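HpcE (Thermus thermophilus, PDB 1WZO) probably catalyses the isomerisation of 2-hydroxyhepta-2,4-diene-1,7-dioate in aromatic catabolism, as a member of the fumarylacetoacetate hydrolase family. Local coordinates at residues M1-G10 with P153-D165. Residues are numbered along the deposited sequence; the frame is centred on the assembly and turned at random.
Sequences MKLARFLAKG and PLGPFLVVEEVED
Glu162 reaches back to the start of the chain and takes two positive groups with one carboxylate: OE1 receives Lys2 NZ at 2.9 Å on its syn lone pair, while OE2 forms a salt bridge with Met1 N at 2.8 Å, weak as a hydrogen bond. The same terminal nitrogen gives a second hydrogen bond to Val160 O, nearly in line with that carbonyl, and a third to a water that weakly reaches Glu161 OE1. Lys2 arrives at the carboxylate by way of an aromatic ring. Its CB sits over one face of Phe157, 4.3 Å from the centroid, and CD follows over the rim; the chain runs extended until a bend at chi4 (59°) turns NZ to OE1. Pro156, preceded by a cis peptide bond, lays CG against the opposite ring face, and Leu3 O lies in the ring plane at its edge, beside Ala4 CB. With an alanine at Lys2, OE1 would probably lose its charged mate and the Phe157 ring the packing of CD, though CB would stay over its face. Beneath these side chains, 2-8 and 157-159 pair as antiparallel strands: Leu3 and Leu158 exchange two backbone hydrogen bonds, and Val160 N closes on Met1 O at 3.0 Å. Leu3 CB meets Leu158 CB at 4.0 Å on the sheet face away from Lys2, and Met1 CG lies alongside Val160 CG2. Farther out, strand 11-18 pairs with 2-8, bringing Tyr17 to the Phe157 ring, while Thr124 OG1 is hydrogen-bonded to Phe157 O. The pairing thus joins the N-terminal strand to the region matching the fumarylacetoacetate hydrolase C-terminal family, and Glu162 gathers the charges of Met1 N and Lys2 NZ: a single carboxylate so shared is likely to favour the ionised form of all three.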
loop_
_atom_site.group_PDB
_atom_site.type_symbol
_atom_site.label_atom_id
_atom_site.label_comp_id
_atom_site.label_asym_id
_atom_site.label_seq_id
_atom_site.Cartn_x
_atom_site.Cartn_y
_atom_site.Cartn_z
ATOM N N MET B 1 19.832 10.533 13.280
ATOM C CA MET B 1 20.398 10.062 11.990
ATOM C C MET B 1 19.590 10.581 10.800
ATOM O O MET B 1 18.396 10.862 10.920
ATOM C CB MET B 1 20.442 8.531 11.970
ATOM C CG MET B 1 19.095 7.862 12.136
ATOM S SD MET B 1 19.254 6.087 12.459
ATOM C CE MET B 1 20.006 5.544 10.964
ATOM N N LYS B 2 20.262 10.721 9.661
ATOM C CA LYS B 2 19.632 11.198 8.436
ATOM C C LYS B 2 19.273 10.010 7.558
ATOM O O LYS B 2 20.132 9.432 6.886
ATOM C CB LYS B 2 20.578 12.140 7.686
ATOM C CG LYS B 2 20.842 13.462 8.402
ATOM C CD LYS B 2 21.856 14.307 7.649
ATOM C CE LYS B 2 22.071 15.658 8.317
ATOM N NZ LYS B 2 22.546 15.519 9.722
ATOM N N LEU B 3 18.002 9.632 7.588
ATOM C CA LEU B 3 17.522 8.511 6.796
ATOM C C LEU B 3 17.316 8.957 5.353
ATOM O O LEU B 3 16.923 10.096 5.092
ATOM C CB LEU B 3 16.212 7.978 7.389
ATOM C CG LEU B 3 16.301 7.620 8.877
ATOM C CD1 LEU B 3 14.984 7.037 9.360
ATOM C CD2 LEU B 3 17.434 6.629 9.091
ATOM N N ALA B 4 17.593 8.055 4.415
ATOM C CA ALA B 4 17.444 8.361 2.999
ATOM C C ALA B 4 17.068 7.118 2.209
ATOM O O ALA B 4 17.279 5.991 2.666
ATOM C CB ALA B 4 18.742 8.941 2.458
ATOM N N ARG B 5 16.485 7.331 1.033
ATOM C CA ARG B 5 16.103 6.239 0.148
ATOM C C ARG B 5 16.708 6.557 -1.210
ATOM O O ARG B 5 16.692 7.705 -1.651
ATOM C CB ARG B 5 14.578 6.121 0.045
ATOM C CG ARG B 5 13.937 5.585 1.314
ATOM C CD ARG B 5 12.412 5.530 1.232
ATOM N NE ARG B 5 11.900 4.614 0.213
ATOM C CZ ARG B 5 11.424 4.988 -0.975
ATOM N NH1 ARG B 5 11.394 6.268 -1.316
ATOM N NH2 ARG B 5 10.947 4.079 -1.815
ATOM N N PHE B 6 17.263 5.546 -1.863
ATOM C CA PHE B 6 17.874 5.765 -3.163
ATOM C C PHE B 6 17.787 4.526 -4.036
ATOM O O PHE B 6 17.582 3.419 -3.544
ATOM C CB PHE B 6 19.333 6.202 -2.988
ATOM C CG PHE B 6 20.175 5.217 -2.224
ATOM C CD1 PHE B 6 20.897 4.229 -2.889
ATOM C CD2 PHE B 6 20.238 5.272 -0.831
ATOM C CE1 PHE B 6 21.673 3.308 -2.179
ATOM C CE2 PHE B 6 21.010 4.357 -0.111
ATOM C CZ PHE B 6 21.729 3.372 -0.787
ATOM N N LEU B 7 17.930 4.727 -5.340
ATOM C CA LEU B 7 17.856 3.635 -6.296
ATOM C C LEU B 7 19.251 3.382 -6.865
ATOM O O LEU B 7 19.939 4.313 -7.280
ATOM C CB LEU B 7 16.873 4.010 -7.412
ATOM C CG LEU B 7 16.430 2.953 -8.425
ATOM C CD1 LEU B 7 15.770 1.780 -7.719
ATOM C CD2 LEU B 7 15.460 3.597 -9.406
ATOM N N ALA B 8 19.666 2.122 -6.871
ATOM C CA ALA B 8 20.980 1.761 -7.389
ATOM C C ALA B 8 20.959 0.352 -7.971
ATOM O O ALA B 8 20.546 -0.604 -7.306
ATOM C CB ALA B 8 22.024 1.857 -6.281
ATOM N N LYS B 9 21.386 0.239 -9.225
ATOM C CA LYS B 9 21.437 -1.048 -9.916
ATOM C C LYS B 9 20.135 -1.832 -9.863
ATOM O O LYS B 9 20.139 -3.058 -9.711
ATOM C CB LYS B 9 22.577 -1.891 -9.346
ATOM C CG LYS B 9 23.947 -1.265 -9.568
ATOM C CD LYS B 9 25.053 -2.121 -8.976
ATOM C CE LYS B 9 26.412 -1.466 -9.172
ATOM N NZ LYS B 9 27.496 -2.296 -8.580
ATOM N N GLY B 10 19.018 -1.118 -9.986
ATOM C CA GLY B 10 17.718 -1.762 -9.970
ATOM C C GLY B 10 17.123 -2.011 -8.597
ATOM O O GLY B 10 15.990 -2.485 -8.492
ATOM N N PRO B 153 9.124 19.469 -4.074
ATOM C CA PRO B 153 10.369 18.728 -3.862
ATOM C C PRO B 153 10.390 18.447 -2.356
ATOM O O PRO B 153 9.932 19.274 -1.570
ATOM C CB PRO B 153 11.434 19.735 -4.283
ATOM C CG PRO B 153 10.763 20.432 -5.452
ATOM C CD PRO B 153 9.336 20.633 -4.956
ATOM N N LEU B 154 10.890 17.288 -1.950
ATOM C CA LEU B 154 10.909 16.956 -0.531
ATOM C C LEU B 154 12.107 16.082 -0.197
ATOM O O LEU B 154 12.332 15.055 -0.836
ATOM C CB LEU B 154 9.617 16.224 -0.135
ATOM C CG LEU B 154 9.383 15.955 1.356
ATOM C CD1 LEU B 154 8.954 17.244 2.030
ATOM C CD2 LEU B 154 8.304 14.892 1.549
ATOM N N GLY B 155 12.871 16.500 0.809
ATOM C CA GLY B 155 14.035 15.731 1.216
ATOM C C GLY B 155 15.245 16.618 1.454
ATOM O O GLY B 155 15.097 17.794 1.784
ATOM N N PRO B 156 16.461 16.083 1.268
ATOM C CA PRO B 156 16.686 14.695 0.851
ATOM C C PRO B 156 16.618 13.674 1.981
ATOM O O PRO B 156 16.599 12.468 1.732
ATOM C CB PRO B 156 18.072 14.753 0.204
ATOM C CG PRO B 156 18.764 15.825 0.995
ATOM C CD PRO B 156 17.692 16.884 1.117
ATOM N N PHE B 157 16.554 14.150 3.220
ATOM C CA PHE B 157 16.542 13.236 4.357
ATOM C C PHE B 157 15.360 13.323 5.306
ATOM O O PHE B 157 14.660 14.333 5.376
ATOM C CB PHE B 157 17.796 13.443 5.218
ATOM C CG PHE B 157 19.068 13.557 4.435
ATOM C CD1 PHE B 157 19.726 14.777 4.339
ATOM C CD2 PHE B 157 19.611 12.447 3.805
ATOM C CE1 PHE B 157 20.916 14.891 3.625
ATOM C CE2 PHE B 157 20.799 12.553 3.088
ATOM C CZ PHE B 157 21.451 13.776 3.000
ATOM N N LEU B 158 15.158 12.232 6.033
ATOM C CA LEU B 158 14.151 12.169 7.078
ATOM C C LEU B 158 15.071 12.209 8.295
ATOM O O LEU B 158 15.622 11.183 8.704
ATOM C CB LEU B 158 13.381 10.849 7.049
ATOM C CG LEU B 158 12.501 10.620 8.286
ATOM C CD1 LEU B 158 11.605 11.825 8.526
ATOM C CD2 LEU B 158 11.665 9.350 8.095
ATOM N N VAL B 159 15.264 13.407 8.834
ATOM C CA VAL B 159 16.142 13.610 9.978
ATOM C C VAL B 159 15.440 13.310 11.297
ATOM O O VAL B 159 14.547 14.044 11.727
ATOM C CB VAL B 159 16.677 15.052 9.988
ATOM C CG1 VAL B 159 17.735 15.217 11.079
ATOM C CG2 VAL B 159 17.254 15.384 8.617
ATOM N N VAL B 160 15.866 12.223 11.934
ATOM C CA VAL B 160 15.291 11.786 13.196
ATOM C C VAL B 160 16.272 11.879 14.367
ATOM O O VAL B 160 17.468 11.616 14.220
ATOM C CB VAL B 160 14.794 10.331 13.089
ATOM C CG1 VAL B 160 13.742 10.220 11.990
ATOM C CG2 VAL B 160 15.958 9.403 12.777
ATOM N N GLU B 161 15.750 12.268 15.527
ATOM C CA GLU B 161 16.547 12.375 16.745
ATOM C C GLU B 161 17.723 13.338 16.642
ATOM O O GLU B 161 18.759 13.105 17.261
ATOM C CB GLU B 161 17.082 10.996 17.140
ATOM C CG GLU B 161 16.065 9.872 17.070
ATOM C CD GLU B 161 16.672 8.520 17.415
ATOM O OE1 GLU B 161 17.713 8.157 16.818
ATOM O OE2 GLU B 161 16.104 7.819 18.280
ATOM N N GLU B 162 17.577 14.411 15.871
ATOM C CA GLU B 162 18.661 15.382 15.729
ATOM C C GLU B 162 18.209 16.812 16.007
ATOM O O GLU B 162 18.957 17.603 16.586
ATOM C CB GLU B 162 19.290 15.285 14.334
ATOM C CG GLU B 162 20.183 14.067 14.169
ATOM C CD GLU B 162 20.865 13.996 12.815
ATOM O OE1 GLU B 162 21.196 15.056 12.250
ATOM O OE2 GLU B 162 21.090 12.872 12.325
ATOM N N VAL B 163 16.989 17.146 15.600
ATOM C CA VAL B 163 16.459 18.483 15.840
ATOM C C VAL B 163 15.950 18.559 17.276
ATOM O O VAL B 163 15.052 17.812 17.666
ATOM C CB VAL B 163 15.286 18.816 14.889
ATOM C CG1 VAL B 163 14.662 20.150 15.282
ATOM C CG2 VAL B 163 15.784 18.866 13.450
ATOM N N GLU B 164 16.525 19.465 18.057
ATOM C CA GLU B 164 16.122 19.619 19.446
ATOM C C GLU B 164 14.940 20.573 19.605
ATOM O O GLU B 164 14.118 20.397 20.500
ATOM C CB GLU B 164 17.316 20.087 20.286
ATOM C CG GLU B 164 18.191 21.131 19.609
ATOM C CD GLU B 164 19.468 21.409 20.385
ATOM O OE1 GLU B 164 19.382 21.907 21.530
ATOM O OE2 GLU B 164 20.561 21.123 19.849
ATOM N N ASP B 165 14.859 21.574 18.734
ATOM C CA ASP B 165 13.765 22.542 18.769
ATOM C C ASP B 165 13.459 23.036 17.355
ATOM O O ASP B 165 14.233 23.785 16.764
ATOM C CB ASP B 165 14.129 23.725 19.676
ATOM C CG ASP B 165 13.049 24.792 19.709
ATOM O OD1 ASP B 165 11.894 24.497 19.324
ATOM O OD2 ASP B 165 13.351 25.927 20.134
HETATM O O HOH W 1 20.520 9.821 16.082
HETATM O O HOH W 2 16.051 9.984 0.351
#